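Local structure of metallocarboxypeptidase (3DWC) at residues Glu173-Val178 against Thr422-Ala427; Pro183-Glu188 against His495-Tyr500; Gln342-Gly347 against Glu355-Leu360. The protein probably releases single amino acids of broad type, though not proline, from the C-terminal end of peptides, as a metal-dependent carboxypeptidase of the M32 family. All blocks are in the same frame, centred on the assembly; numbering follows the deposited sequence.

Contact 1: residues Glu173-Val178 against Thr422-Ala427; sequences EIFGNV and TYSLGA
A buried helix-helix packing in the largely helical M32 carboxypeptidase fold brings Ile-174 and Phe-175 of helix 168-196 up to Leu-425 and Ser-424 of helix 421-441. The two backbones stay well apart, with Ile-174 CA and Leu-425 CA 8.7 Å from each other. Side chains alone bridge the gap, and no hydrogen bond passes between the segments. Ile-174 reaches across with the end of its longer branch. Ile-174 CD1 meets Leu-425 CD2 at 4.0 Å, and the two side chains cross at about a right angle. One methyl of each residue makes the touch. CG1 of Ile-174 lies beside its backbone N (chi1 -70°), and the extended chi2 of 168° then carries CD1 outward to the leucine. Phe-175 uses the far end of its ring. Phe-175 CE1 lies 4.0 Å from Ser-424 CB, and CZ is nearly as close to the same carbon. The serine comes in obliquely to the ring. Ser-424 OG is 4.1 Å from Phe-175 CE1, which is a van der Waals contact. All four residues are buried. The Leu-425 side chain is about 12 Å from the bound cobalt ion, so this packing is near the metal site but not part of it. Tyr-366 stacks on the Phe-175 ring, and Met-363 of helix 358-374 touches the same side chain. Ser-424 also packs on Pro-359 and Val-362 of helix 358-374, while Ile-174 reaches Met-428 further along helix 421-441. Helix 358-374 thus packs against both partners, and helix 294-309 meets helix 421-441 through Thr-422, Tyr-423 and Ala-427.

Contact 2: residues Pro183-Glu188 against His495-Tyr500; sequences PELLKE and HLERRY
Leu-185 sends its CG out opposite the backbone N (chi1 177°). Its chi2 of 53° places CD1 to the side and leaves CD2 extended from CA, pointing at the helix that carries Leu-496 and Glu-497. Glu-497 holds its CG beside its own backbone N (chi1 -71°) and runs extended from there. The side chains of Leu-185 and Glu-497 cross at about a right angle. One methyl does the touching: Leu-185 CD2 is 4.0 Å from Glu-497 CG and 4.1 Å from Leu-496 CB. Leu-185 CD2 is also 4.1 Å from Glu-497 N, so it rests close to the helix backbone. The glutamate offers its aliphatic part to the leucine. Its carboxylate is held elsewhere, with OE1 in a salt bridge to Arg-493 one turn earlier. Glu-188 OE2 and Glu-497 OE1 stay 6.8 Å apart, and Arg-501 makes a long, weak ion pair with each. Leu-496 also packs on Trp-181, and Tyr-500 on Val-189, both of helix 168-196. The arrangement is plain apolar packing between two helices, 168-196 and the C-terminal helix 490-501, in the helical M32 fold.

Contact 3: residues Gln342-Gly347 against Glu355-Leu360; sequences QRVSPG and ELCYPL
Cys-357 SG lies against the ring of Pro-346, 3.7 Å from Pro-346 CA and 3.8 Å from Pro-346 CG. The sulfur sits over one face of the pyrrolidine ring, near its centre. Pro-346 CB is only slightly further off. This is van der Waals packing. Beside it, both methyls of Val-344 straddle a single methyl of leucine: Val-344 CG1 and CG2 are each 4.1 Å from Leu-356 CD2. The valine and leucine side chains cross at a slant. Leu-356 has CG opposite its backbone N (chi1 -170°), chi2 of 64° turns CD1 aside, and CD2 runs on, extended, to the valine. Val-344 CG1 is 4.5 Å from Cys-357 SG, a looser contact that joins the two pairs into one small apolar patch. No hydrogen bond runs directly between the segments. In the next shell, Asp-354 ties them together: its OD1 accepts a hydrogen bond from Ser-345 N, while its OD2 accepts one from Cys-357 N and a weak one from Leu-356 N. One carboxylate thus holds both the loop and the chain leading into helix 358-374. The loop that follows helix 334-341 here folds back over the approach to helix 358-374. Val-344 packs on Leu-186 and Pro-346 on Gln-190, both of helix 168-196, while Cys-357 reaches Leu-394 of helix 382-394.

Helix 168-196 takes part in both contacts 1 and 2, whose centres are about 15 Å apart. Contact 3 lies closer to contact 2, at about 10 Å between centres. There Glu-355 links the two: Glu-355 OE2 is 2.6 Å from His-495 NE2, and Glu-355 OE1 is 2.6 Å from Tyr-500 OH, both probable hydrogen bonds. Tyr-500 CD1 also packs on Val-344 CG2 at 3.4 Å. Contacts 1 and 3 meet where Ser-424 OG lies 3.7 Å from Pro-359 CA. All three lie away from the metal and glycine sites. Yet Tyr-423, on segment 422-427 next to the residues of contact 1, touches Glu-298, which binds the cobalt ion together with His-267 and His-271.

Contact 1: residues Glu173-Val178 against Thr422-Ala427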
ATOM      1  N   GLU B 173      37.199  21.358   2.114  1.00 32.49           N
ATOM      2  CA  GLU B 173      38.376  20.796   1.411  1.00 32.44           C
ATOM      3  C   GLU B 173      37.986  19.995   0.176  1.00 31.62           C
ATOM      4  O   GLU B 173      38.662  20.046  -0.843  1.00 31.47           O
ATOM      5  CB  GLU B 173      39.179  19.891   2.321  1.00 32.25           C
ATOM      6  CG  GLU B 173      39.930  20.598   3.469  1.00 34.61           C
ATOM      7  CD  GLU B 173      40.350  19.621   4.578  1.00 35.32           C
ATOM      8  OE1 GLU B 173      40.102  18.398   4.416  1.00 38.99           O
ATOM      9  OE2 GLU B 173      40.894  20.072   5.618  1.00 40.65           O
ATOM     10  N   ILE B 174      36.911  19.226   0.277  1.00 30.72           N
ATOM     11  CA  ILE B 174      36.446  18.402  -0.850  1.00 30.51           C
ATOM     12  C   ILE B 174      35.963  19.296  -1.998  1.00 29.72           C
ATOM     13  O   ILE B 174      36.370  19.093  -3.134  1.00 30.31           O
ATOM     14  CB  ILE B 174      35.378  17.378  -0.434  1.00 29.71           C
ATOM     15  CG1 ILE B 174      36.009  16.285   0.445  1.00 30.77           C
ATOM     16  CG2 ILE B 174      34.691  16.760  -1.662  1.00 29.18           C
ATOM     17  CD1 ILE B 174      34.965  15.400   1.141  1.00 30.66           C
ATOM     18  N   PHE B 175      35.138  20.290  -1.703  1.00 29.96           N
ATOM     19  CA  PHE B 175      34.586  21.148  -2.740  1.00 30.13           C
ATOM     20  C   PHE B 175      35.585  22.157  -3.290  1.00 30.73           C
ATOM     21  O   PHE B 175      35.548  22.493  -4.462  1.00 31.75           O
ATOM     22  CB  PHE B 175      33.300  21.806  -2.262  1.00 30.72           C
ATOM     23  CG  PHE B 175      32.090  20.894  -2.337  1.00 29.84           C
ATOM     24  CD1 PHE B 175      31.585  20.500  -3.560  1.00 31.45           C
ATOM     25  CD2 PHE B 175      31.505  20.388  -1.184  1.00 30.16           C
ATOM     26  CE1 PHE B 175      30.483  19.599  -3.629  1.00 32.37           C
ATOM     27  CE2 PHE B 175      30.410  19.530  -1.237  1.00 31.45           C
ATOM     28  CZ  PHE B 175      29.886  19.147  -2.463  1.00 31.70           C
ATOM     29  N   GLY B 176      36.484  22.638  -2.451  1.00 30.60           N
ATOM     30  CA  GLY B 176      37.641  23.424  -2.912  1.00 29.80           C
ATOM     31  C   GLY B 176      38.521  22.637  -3.856  1.00 29.88           C
ATOM     32  O   GLY B 176      39.050  23.199  -4.831  1.00 27.72           O
ATOM     33  N   ASN B 177      38.690  21.337  -3.570  1.00 29.91           N
ATOM     34  CA  ASN B 177      39.427  20.449  -4.477  1.00 29.72           C
ATOM     35  C   ASN B 177      38.712  20.412  -5.828  1.00 29.33           C
ATOM     36  O   ASN B 177      39.281  20.778  -6.842  1.00 28.84           O
ATOM     37  CB  ASN B 177      39.572  19.054  -3.914  1.00 30.35           C
ATOM     38  CG  ASN B 177      40.443  18.167  -4.786  1.00 31.78           C
ATOM     39  OD1 ASN B 177      40.060  17.758  -5.878  1.00 36.62           O
ATOM     40  ND2 ASN B 177      41.628  17.856  -4.294  1.00 34.45           N
ATOM     41  N   VAL B 178      37.438  20.063  -5.831  1.00 29.19           N
ATOM     42  CA  VAL B 178      36.644  20.133  -7.087  1.00 28.80           C
ATOM     43  C   VAL B 178      36.738  21.497  -7.816  1.00 28.51           C
ATOM     44  O   VAL B 178      36.910  21.541  -9.032  1.00 28.14           O
ATOM     45  CB  VAL B 178      35.140  19.722  -6.846  1.00 28.71           C
ATOM     46  CG1 VAL B 178      34.256  19.874  -8.138  1.00 27.52           C
ATOM     47  CG2 VAL B 178      35.047  18.309  -6.293  1.00 26.24           C
ATOM     48  N   THR B 422      25.507  15.921  -0.534  1.00 33.63           N
ATOM     49  CA  THR B 422      25.611  14.454  -0.489  1.00 33.50           C
ATOM     50  C   THR B 422      25.605  13.801  -1.884  1.00 33.59           C
ATOM     51  O   THR B 422      26.110  12.725  -2.052  1.00 33.58           O
ATOM     52  CB  THR B 422      24.497  13.837   0.393  1.00 33.72           C
ATOM     53  OG1 THR B 422      23.239  13.915  -0.286  1.00 33.81           O
ATOM     54  CG2 THR B 422      24.452  14.540   1.768  1.00 30.14           C
ATOM     55  N   TYR B 423      24.997  14.455  -2.859  1.00 33.51           N
ATOM     56  CA  TYR B 423      25.009  13.982  -4.228  1.00 33.31           C
ATOM     57  C   TYR B 423      26.411  13.843  -4.767  1.00 32.10           C
ATOM     58  O   TYR B 423      26.761  12.780  -5.285  1.00 33.33           O
ATOM     59  CB  TYR B 423      24.254  14.965  -5.130  1.00 34.78           C
ATOM     60  CG  TYR B 423      22.770  14.999  -4.974  1.00 35.65           C
ATOM     61  CD1 TYR B 423      21.964  14.029  -5.539  1.00 38.23           C
ATOM     62  CD2 TYR B 423      22.138  16.115  -4.381  1.00 41.32           C
ATOM     63  CE1 TYR B 423      20.513  14.097  -5.425  1.00 39.12           C
ATOM     64  CE2 TYR B 423      20.722  16.191  -4.253  1.00 39.78           C
ATOM     65  CZ  TYR B 423      19.930  15.194  -4.786  1.00 39.80           C
ATOM     66  OH  TYR B 423      18.573  15.320  -4.657  1.00 39.67           O
ATOM     67  N   SER B 424      27.233  14.885  -4.633  1.00 31.37           N
ATOM     68  CA  SER B 424      28.618  14.800  -5.143  1.00 30.80           C
ATOM     69  C   SER B 424      29.435  13.897  -4.280  1.00 30.60           C
ATOM     70  O   SER B 424      30.312  13.222  -4.805  1.00 30.28           O
ATOM     71  CB  SER B 424      29.291  16.179  -5.271  1.00 32.22           C
ATOM     72  OG  SER B 424      28.628  17.023  -6.220  1.00 28.44           O
ATOM     73  N   LEU B 425      29.172  13.847  -2.958  1.00 29.71           N
ATOM     74  CA  LEU B 425      29.835  12.827  -2.123  1.00 29.37           C
ATOM     75  C   LEU B 425      29.532  11.422  -2.637  1.00 27.93           C
ATOM     76  O   LEU B 425      30.398  10.531  -2.651  1.00 28.61           O
ATOM     77  CB  LEU B 425      29.413  12.939  -0.644  1.00 28.88           C
ATOM     78  CG  LEU B 425      29.664  14.254   0.074  1.00 29.80           C
ATOM     79  CD1 LEU B 425      29.040  14.181   1.497  1.00 26.00           C
ATOM     80  CD2 LEU B 425      31.191  14.674   0.101  1.00 28.25           C
ATOM     81  N   GLY B 426      28.291  11.209  -3.072  1.00 27.98           N
ATOM     82  CA  GLY B 426      27.902   9.932  -3.713  1.00 27.09           C
ATOM     83  C   GLY B 426      28.681   9.628  -4.965  1.00 26.99           C
ATOM     84  O   GLY B 426      29.181   8.469  -5.179  1.00 26.58           O
ATOM     85  N   ALA B 427      28.854  10.650  -5.809  1.00 26.36           N
ATOM     86  CA  ALA B 427      29.607  10.468  -7.030  1.00 26.76           C
ATOM     87  C   ALA B 427      31.057  10.102  -6.723  1.00 27.46           C
ATOM     88  O   ALA B 427      31.698   9.286  -7.429  1.00 28.83           O
ATOM     89  CB  ALA B 427      29.499  11.724  -7.959  1.00 26.50           C
TER

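Contact 2: residues Pro183-Glu188 against His495-Tyr500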
ATOM      1  N   PRO B 183      35.759  23.321 -13.232  1.00 30.88           N
ATOM      2  CA  PRO B 183      35.404  24.351 -14.238  1.00 31.09           C
ATOM      3  C   PRO B 183      36.303  24.393 -15.499  1.00 31.36           C
ATOM      4  O   PRO B 183      35.788  24.496 -16.628  1.00 30.01           O
ATOM      5  CB  PRO B 183      35.492  25.653 -13.446  1.00 31.55           C
ATOM      6  CG  PRO B 183      35.146  25.219 -12.027  1.00 31.85           C
ATOM      7  CD  PRO B 183      35.873  23.908 -11.884  1.00 30.40           C
ATOM      8  N   GLU B 184      37.619  24.250 -15.332  1.00 31.18           N
ATOM      9  CA  GLU B 184      38.486  24.153 -16.512  1.00 31.60           C
ATOM     10  C   GLU B 184      38.410  22.801 -17.251  1.00 30.76           C
ATOM     11  O   GLU B 184      38.623  22.731 -18.466  1.00 30.15           O
ATOM     12  CB  GLU B 184      39.922  24.505 -16.161  1.00 32.38           C
ATOM     13  CG  GLU B 184      40.116  25.999 -15.971  1.00 34.31           C
ATOM     14  CD  GLU B 184      39.864  26.800 -17.266  1.00 37.37           C
ATOM     15  OE1 GLU B 184      40.118  26.250 -18.374  1.00 38.05           O
ATOM     16  OE2 GLU B 184      39.442  27.983 -17.166  1.00 37.38           O
ATOM     17  N   LEU B 185      38.077  21.743 -16.543  1.00 30.82           N
ATOM     18  CA  LEU B 185      37.945  20.433 -17.185  1.00 31.14           C
ATOM     19  C   LEU B 185      36.749  20.472 -18.113  1.00 31.52           C
ATOM     20  O   LEU B 185      36.815  19.932 -19.215  1.00 30.78           O
ATOM     21  CB  LEU B 185      37.770  19.329 -16.157  1.00 31.11           C
ATOM     22  CG  LEU B 185      37.555  17.894 -16.697  1.00 30.29           C
ATOM     23  CD1 LEU B 185      38.657  17.552 -17.664  1.00 28.94           C
ATOM     24  CD2 LEU B 185      37.517  16.886 -15.586  1.00 29.57           C
ATOM     25  N   LEU B 186      35.664  21.095 -17.648  1.00 31.68           N
ATOM     26  CA  LEU B 186      34.459  21.206 -18.442  1.00 32.52           C
ATOM     27  C   LEU B 186      34.773  21.954 -19.759  1.00 33.08           C
ATOM     28  O   LEU B 186      34.436  21.486 -20.864  1.00 32.48           O
ATOM     29  CB  LEU B 186      33.333  21.876 -17.648  1.00 31.68           C
ATOM     30  CG  LEU B 186      32.085  22.258 -18.466  1.00 32.15           C
ATOM     31  CD1 LEU B 186      31.504  21.045 -19.282  1.00 30.04           C
ATOM     32  CD2 LEU B 186      31.009  22.840 -17.555  1.00 33.18           C
ATOM     33  N   LYS B 187      35.452  23.085 -19.630  1.00 34.38           N
ATOM     34  CA  LYS B 187      35.792  23.909 -20.773  1.00 34.61           C
ATOM     35  C   LYS B 187      36.694  23.167 -21.735  1.00 34.83           C
ATOM     36  O   LYS B 187      36.531  23.291 -22.932  1.00 35.11           O
ATOM     37  CB  LYS B 187      36.475  25.179 -20.325  1.00 35.76           C
ATOM     38  CG  LYS B 187      35.640  26.164 -19.510  1.00 35.94           C
ATOM     39  CD  LYS B 187      36.317  27.544 -19.565  1.00 37.06           C
ATOM     40  CE  LYS B 187      35.929  28.569 -18.450  1.00 39.39           C
ATOM     41  NZ  LYS B 187      34.809  28.211 -17.491  1.00 41.49           N
ATOM     42  N   GLU B 188      37.638  22.390 -21.213  1.00 34.84           N
ATOM     43  CA  GLU B 188      38.534  21.599 -22.043  1.00 35.05           C
ATOM     44  C   GLU B 188      37.774  20.524 -22.825  1.00 35.40           C
ATOM     45  O   GLU B 188      38.046  20.292 -23.990  1.00 34.97           O
ATOM     46  CB  GLU B 188      39.580  20.914 -21.177  1.00 35.54           C
ATOM     47  CG  GLU B 188      40.607  20.136 -21.983  1.00 35.20           C
ATOM     48  CD  GLU B 188      41.731  19.556 -21.157  1.00 35.19           C
ATOM     49  OE1 GLU B 188      42.812  19.353 -21.745  1.00 35.40           O
ATOM     50  OE2 GLU B 188      41.558  19.311 -19.940  1.00 36.80           O
ATOM     51  N   HIS B 495      38.407   9.649 -12.871  1.00 28.40           N
ATOM     52  CA  HIS B 495      37.236   9.077 -13.614  1.00 28.44           C
ATOM     53  C   HIS B 495      36.695  10.048 -14.669  1.00 29.05           C
ATOM     54  O   HIS B 495      36.499   9.682 -15.834  1.00 26.98           O
ATOM     55  CB  HIS B 495      36.090   8.750 -12.655  1.00 29.43           C
ATOM     56  CG  HIS B 495      34.776   8.476 -13.348  1.00 27.71           C
ATOM     57  ND1 HIS B 495      34.566   7.336 -14.096  1.00 26.39           N
ATOM     58  CD2 HIS B 495      33.608   9.165 -13.381  1.00 28.37           C
ATOM     59  CE1 HIS B 495      33.353   7.355 -14.600  1.00 27.85           C
ATOM     60  NE2 HIS B 495      32.743   8.462 -14.189  1.00 25.82           N
ATOM     61  N   LEU B 496      36.427  11.290 -14.250  1.00 28.73           N
ATOM     62  CA  LEU B 496      35.915  12.294 -15.193  1.00 28.71           C
ATOM     63  C   LEU B 496      36.892  12.660 -16.312  1.00 28.67           C
ATOM     64  O   LEU B 496      36.494  12.774 -17.449  1.00 29.83           O
ATOM     65  CB  LEU B 496      35.386  13.557 -14.449  1.00 28.51           C
ATOM     66  CG  LEU B 496      34.161  13.373 -13.516  1.00 28.11           C
ATOM     67  CD1 LEU B 496      33.917  14.598 -12.699  1.00 26.46           C
ATOM     68  CD2 LEU B 496      32.847  12.925 -14.254  1.00 22.27           C
ATOM     69  N   GLU B 497      38.163  12.865 -15.988  1.00 29.04           N
ATOM     70  CA  GLU B 497      39.243  13.091 -16.968  1.00 28.81           C
ATOM     71  C   GLU B 497      39.399  11.977 -18.000  1.00 29.32           C
ATOM     72  O   GLU B 497      39.453  12.240 -19.217  1.00 27.48           O
ATOM     73  CB  GLU B 497      40.598  13.263 -16.242  1.00 29.52           C
ATOM     74  CG  GLU B 497      40.716  14.569 -15.486  1.00 28.84           C
ATOM     75  CD  GLU B 497      42.006  14.651 -14.649  1.00 28.78           C
ATOM     76  OE1 GLU B 497      42.312  15.742 -14.197  1.00 28.93           O
ATOM     77  OE2 GLU B 497      42.701  13.640 -14.431  1.00 32.31           O
ATOM     78  N   ARG B 498      39.441  10.739 -17.510  1.00 28.81           N
ATOM     79  CA  ARG B 498      39.576   9.583 -18.354  1.00 29.96           C
ATOM     80  C   ARG B 498      38.409   9.350 -19.285  1.00 30.04           C
ATOM     81  O   ARG B 498      38.610   8.943 -20.428  1.00 30.03           O
ATOM     82  CB  ARG B 498      39.802   8.305 -17.521  1.00 30.37           C
ATOM     83  CG  ARG B 498      41.177   8.300 -16.876  1.00 31.17           C
ATOM     84  CD  ARG B 498      41.372   7.205 -15.822  1.00 32.41           C
ATOM     85  NE  ARG B 498      42.656   7.409 -15.142  1.00 32.29           N
ATOM     86  CZ  ARG B 498      43.022   6.787 -14.009  1.00 35.62           C
ATOM     87  NH1 ARG B 498      42.226   5.929 -13.410  1.00 34.98           N
ATOM     88  NH2 ARG B 498      44.196   7.041 -13.465  1.00 35.93           N
ATOM     89  N   ARG B 499      37.206   9.582 -18.782  1.00 30.15           N
ATOM     90  CA  ARG B 499      36.028   9.342 -19.549  1.00 30.66           C
ATOM     91  C   ARG B 499      35.799  10.492 -20.538  1.00 31.45           C
ATOM     92  O   ARG B 499      35.634  10.237 -21.725  1.00 31.28           O
ATOM     93  CB  ARG B 499      34.840   9.136 -18.633  1.00 29.95           C
ATOM     94  CG  ARG B 499      33.518   9.101 -19.382  1.00 29.25           C
ATOM     95  CD  ARG B 499      32.397   8.579 -18.512  1.00 29.40           C
ATOM     96  NE  ARG B 499      32.524   7.163 -18.190  1.00 22.91           N
ATOM     97  CZ  ARG B 499      31.703   6.505 -17.382  1.00 28.35           C
ATOM     98  NH1 ARG B 499      31.868   5.192 -17.168  1.00 24.23           N
ATOM     99  NH2 ARG B 499      30.696   7.151 -16.820  1.00 29.80           N
ATOM    100  N   TYR B 500      35.820  11.749 -20.064  1.00 31.77           N
ATOM    101  CA  TYR B 500      35.425  12.871 -20.918  1.00 32.11           C
ATOM    102  C   TYR B 500      36.544  13.555 -21.697  1.00 33.34           C
ATOM    103  O   TYR B 500      36.344  14.041 -22.814  1.00 31.61           O
ATOM    104  CB  TYR B 500      34.565  13.857 -20.135  1.00 32.34           C
ATOM    105  CG  TYR B 500      33.258  13.193 -19.734  1.00 32.06           C
ATOM    106  CD1 TYR B 500      32.220  13.045 -20.653  1.00 32.53           C
ATOM    107  CD2 TYR B 500      33.097  12.632 -18.474  1.00 33.75           C
ATOM    108  CE1 TYR B 500      31.047  12.415 -20.299  1.00 31.89           C
ATOM    109  CE2 TYR B 500      31.923  11.976 -18.114  1.00 31.97           C
ATOM    110  CZ  TYR B 500      30.919  11.853 -19.041  1.00 31.29           C
ATOM    111  OH  TYR B 500      29.752  11.207 -18.724  1.00 32.96           O
TER

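Contact 3: residues Gln342-Gly347 against Glu355-Leu360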
ATOM      1  N   GLN B 342      27.115   9.765 -23.149  1.00 36.09           N
ATOM      2  CA  GLN B 342      28.234  10.538 -22.537  1.00 36.63           C
ATOM      3  C   GLN B 342      28.301  11.963 -23.060  1.00 38.40           C
ATOM      4  O   GLN B 342      29.286  12.657 -22.874  1.00 39.83           O
ATOM      5  CB  GLN B 342      29.588   9.878 -22.778  1.00 36.13           C
ATOM      6  CG  GLN B 342      29.761   8.566 -21.999  1.00 33.14           C
ATOM      7  CD  GLN B 342      31.121   7.939 -22.175  1.00 34.96           C
ATOM      8  OE1 GLN B 342      32.034   8.531 -22.750  1.00 32.02           O
ATOM      9  NE2 GLN B 342      31.281   6.736 -21.635  1.00 29.43           N
ATOM     10  N   ARG B 343      27.253  12.395 -23.745  1.00 39.73           N
ATOM     11  CA  ARG B 343      27.249  13.735 -24.347  1.00 39.73           C
ATOM     12  C   ARG B 343      27.330  14.796 -23.261  1.00 37.93           C
ATOM     13  O   ARG B 343      26.668  14.672 -22.245  1.00 38.59           O
ATOM     14  CB  ARG B 343      25.974  13.957 -25.152  1.00 40.11           C
ATOM     15  CG  ARG B 343      26.086  15.189 -26.054  1.00 41.42           C
ATOM     16  CD  ARG B 343      24.722  15.677 -26.450  1.00 44.09           C
ATOM     17  NE  ARG B 343      24.395  15.393 -27.842  1.00 47.44           N
ATOM     18  CZ  ARG B 343      23.513  14.487 -28.275  1.00 50.10           C
ATOM     19  NH1 ARG B 343      22.831  13.677 -27.431  1.00 51.52           N
ATOM     20  NH2 ARG B 343      23.314  14.395 -29.587  1.00 50.64           N
ATOM     21  N   VAL B 344      28.169  15.799 -23.486  1.00 37.37           N
ATOM     22  CA  VAL B 344      28.388  16.879 -22.537  1.00 37.30           C
ATOM     23  C   VAL B 344      27.777  18.151 -23.100  1.00 37.43           C
ATOM     24  O   VAL B 344      28.169  18.617 -24.174  1.00 37.83           O
ATOM     25  CB  VAL B 344      29.888  17.058 -22.193  1.00 36.92           C
ATOM     26  CG1 VAL B 344      30.092  18.295 -21.348  1.00 35.30           C
ATOM     27  CG2 VAL B 344      30.392  15.814 -21.439  1.00 34.73           C
ATOM     28  N   SER B 345      26.802  18.683 -22.371  1.00 37.61           N
ATOM     29  CA  SER B 345      26.084  19.889 -22.783  1.00 38.36           C
ATOM     30  C   SER B 345      25.578  20.659 -21.571  1.00 38.11           C
ATOM     31  O   SER B 345      24.549  20.322 -21.000  1.00 38.35           O
ATOM     32  CB  SER B 345      24.898  19.546 -23.674  1.00 38.74           C
ATOM     33  OG  SER B 345      24.505  20.743 -24.308  1.00 42.48           O
ATOM     34  N   PRO B 346      26.322  21.686 -21.151  1.00 37.67           N
ATOM     35  CA  PRO B 346      25.921  22.427 -19.963  1.00 37.60           C
ATOM     36  C   PRO B 346      24.574  23.086 -20.127  1.00 36.99           C
ATOM     37  O   PRO B 346      24.225  23.493 -21.204  1.00 36.71           O
ATOM     38  CB  PRO B 346      27.002  23.478 -19.832  1.00 37.64           C
ATOM     39  CG  PRO B 346      28.143  22.895 -20.522  1.00 38.81           C
ATOM     40  CD  PRO B 346      27.580  22.189 -21.694  1.00 37.45           C
ATOM     41  N   GLY B 347      23.830  23.153 -19.041  1.00 37.06           N
ATOM     42  CA  GLY B 347      22.527  23.769 -19.025  1.00 37.27           C
ATOM     43  C   GLY B 347      22.219  24.328 -17.640  1.00 37.23           C
ATOM     44  O   GLY B 347      23.047  24.323 -16.745  1.00 36.66           O
ATOM     45  N   GLU B 355      26.894  13.811 -16.561  1.00 34.21           N
ATOM     46  CA  GLU B 355      27.736  13.339 -15.478  1.00 32.82           C
ATOM     47  C   GLU B 355      28.793  14.386 -15.107  1.00 32.15           C
ATOM     48  O   GLU B 355      29.195  14.514 -13.945  1.00 33.00           O
ATOM     49  CB  GLU B 355      28.388  11.988 -15.875  1.00 33.66           C
ATOM     50  CG  GLU B 355      29.273  11.382 -14.808  1.00 32.50           C
ATOM     51  CD  GLU B 355      29.912  10.123 -15.251  1.00 31.78           C
ATOM     52  OE1 GLU B 355      29.929   9.860 -16.465  1.00 30.92           O
ATOM     53  OE2 GLU B 355      30.364   9.362 -14.381  1.00 30.56           O
ATOM     54  N   LEU B 356      29.271  15.133 -16.086  1.00 32.20           N
ATOM     55  CA  LEU B 356      30.370  16.068 -15.863  1.00 32.00           C
ATOM     56  C   LEU B 356      29.918  17.395 -15.256  1.00 32.26           C
ATOM     57  O   LEU B 356      30.589  17.940 -14.375  1.00 32.79           O
ATOM     58  CB  LEU B 356      31.146  16.278 -17.183  1.00 31.93           C
ATOM     59  CG  LEU B 356      32.481  17.033 -17.181  1.00 30.78           C
ATOM     60  CD1 LEU B 356      33.602  16.353 -16.389  1.00 28.25           C
ATOM     61  CD2 LEU B 356      32.962  17.247 -18.610  1.00 31.46           C
ATOM     62  N   CYS B 357      28.766  17.898 -15.700  1.00 33.32           N
ATOM     63  CA  CYS B 357      28.265  19.212 -15.283  1.00 32.54           C
ATOM     64  C   CYS B 357      27.611  19.170 -13.946  1.00 31.98           C
ATOM     65  O   CYS B 357      27.632  20.131 -13.190  1.00 32.90           O
ATOM     66  CB  CYS B 357      27.246  19.733 -16.289  1.00 33.62           C
ATOM     67  SG  CYS B 357      27.995  20.162 -17.862  1.00 34.90           S
ATOM     68  N   TYR B 358      26.981  18.046 -13.672  1.00 32.50           N
ATOM     69  CA  TYR B 358      26.229  17.835 -12.450  1.00 32.21           C
ATOM     70  C   TYR B 358      26.930  18.329 -11.139  1.00 31.76           C
ATOM     71  O   TYR B 358      26.350  19.123 -10.392  1.00 31.66           O
ATOM     72  CB  TYR B 358      25.808  16.370 -12.367  1.00 32.50           C
ATOM     73  CG  TYR B 358      24.671  16.152 -11.422  1.00 34.14           C
ATOM     74  CD1 TYR B 358      23.381  15.939 -11.893  1.00 34.13           C
ATOM     75  CD2 TYR B 358      24.866  16.228 -10.058  1.00 33.98           C
ATOM     76  CE1 TYR B 358      22.335  15.764 -11.025  1.00 35.28           C
ATOM     77  CE2 TYR B 358      23.832  16.040  -9.195  1.00 36.57           C
ATOM     78  CZ  TYR B 358      22.577  15.814  -9.680  1.00 34.26           C
ATOM     79  OH  TYR B 358      21.564  15.636  -8.795  1.00 37.31           O
ATOM     80  N   PRO B 359      28.162  17.891 -10.867  1.00 30.48           N
ATOM     81  CA  PRO B 359      28.836  18.356  -9.653  1.00 30.29           C
ATOM     82  C   PRO B 359      28.992  19.890  -9.547  1.00 29.88           C
ATOM     83  O   PRO B 359      29.065  20.418  -8.439  1.00 29.75           O
ATOM     84  CB  PRO B 359      30.213  17.724  -9.768  1.00 30.41           C
ATOM     85  CG  PRO B 359      30.380  17.380 -11.176  1.00 30.74           C
ATOM     86  CD  PRO B 359      29.014  16.955 -11.599  1.00 31.37           C
ATOM     87  N   LEU B 360      29.091  20.576 -10.679  1.00 28.52           N
ATOM     88  CA  LEU B 360      29.148  22.021 -10.671  1.00 29.93           C
ATOM     89  C   LEU B 360      27.835  22.640 -10.111  1.00 29.97           C
ATOM     90  O   LEU B 360      27.889  23.603  -9.346  1.00 31.99           O
ATOM     91  CB  LEU B 360      29.499  22.528 -12.060  1.00 29.18           C
ATOM     92  CG  LEU B 360      30.936  22.163 -12.430  1.00 29.80           C
ATOM     93  CD1 LEU B 360      31.204  22.355 -13.923  1.00 29.18           C
ATOM     94  CD2 LEU B 360      31.946  22.935 -11.568  1.00 28.13           C
TER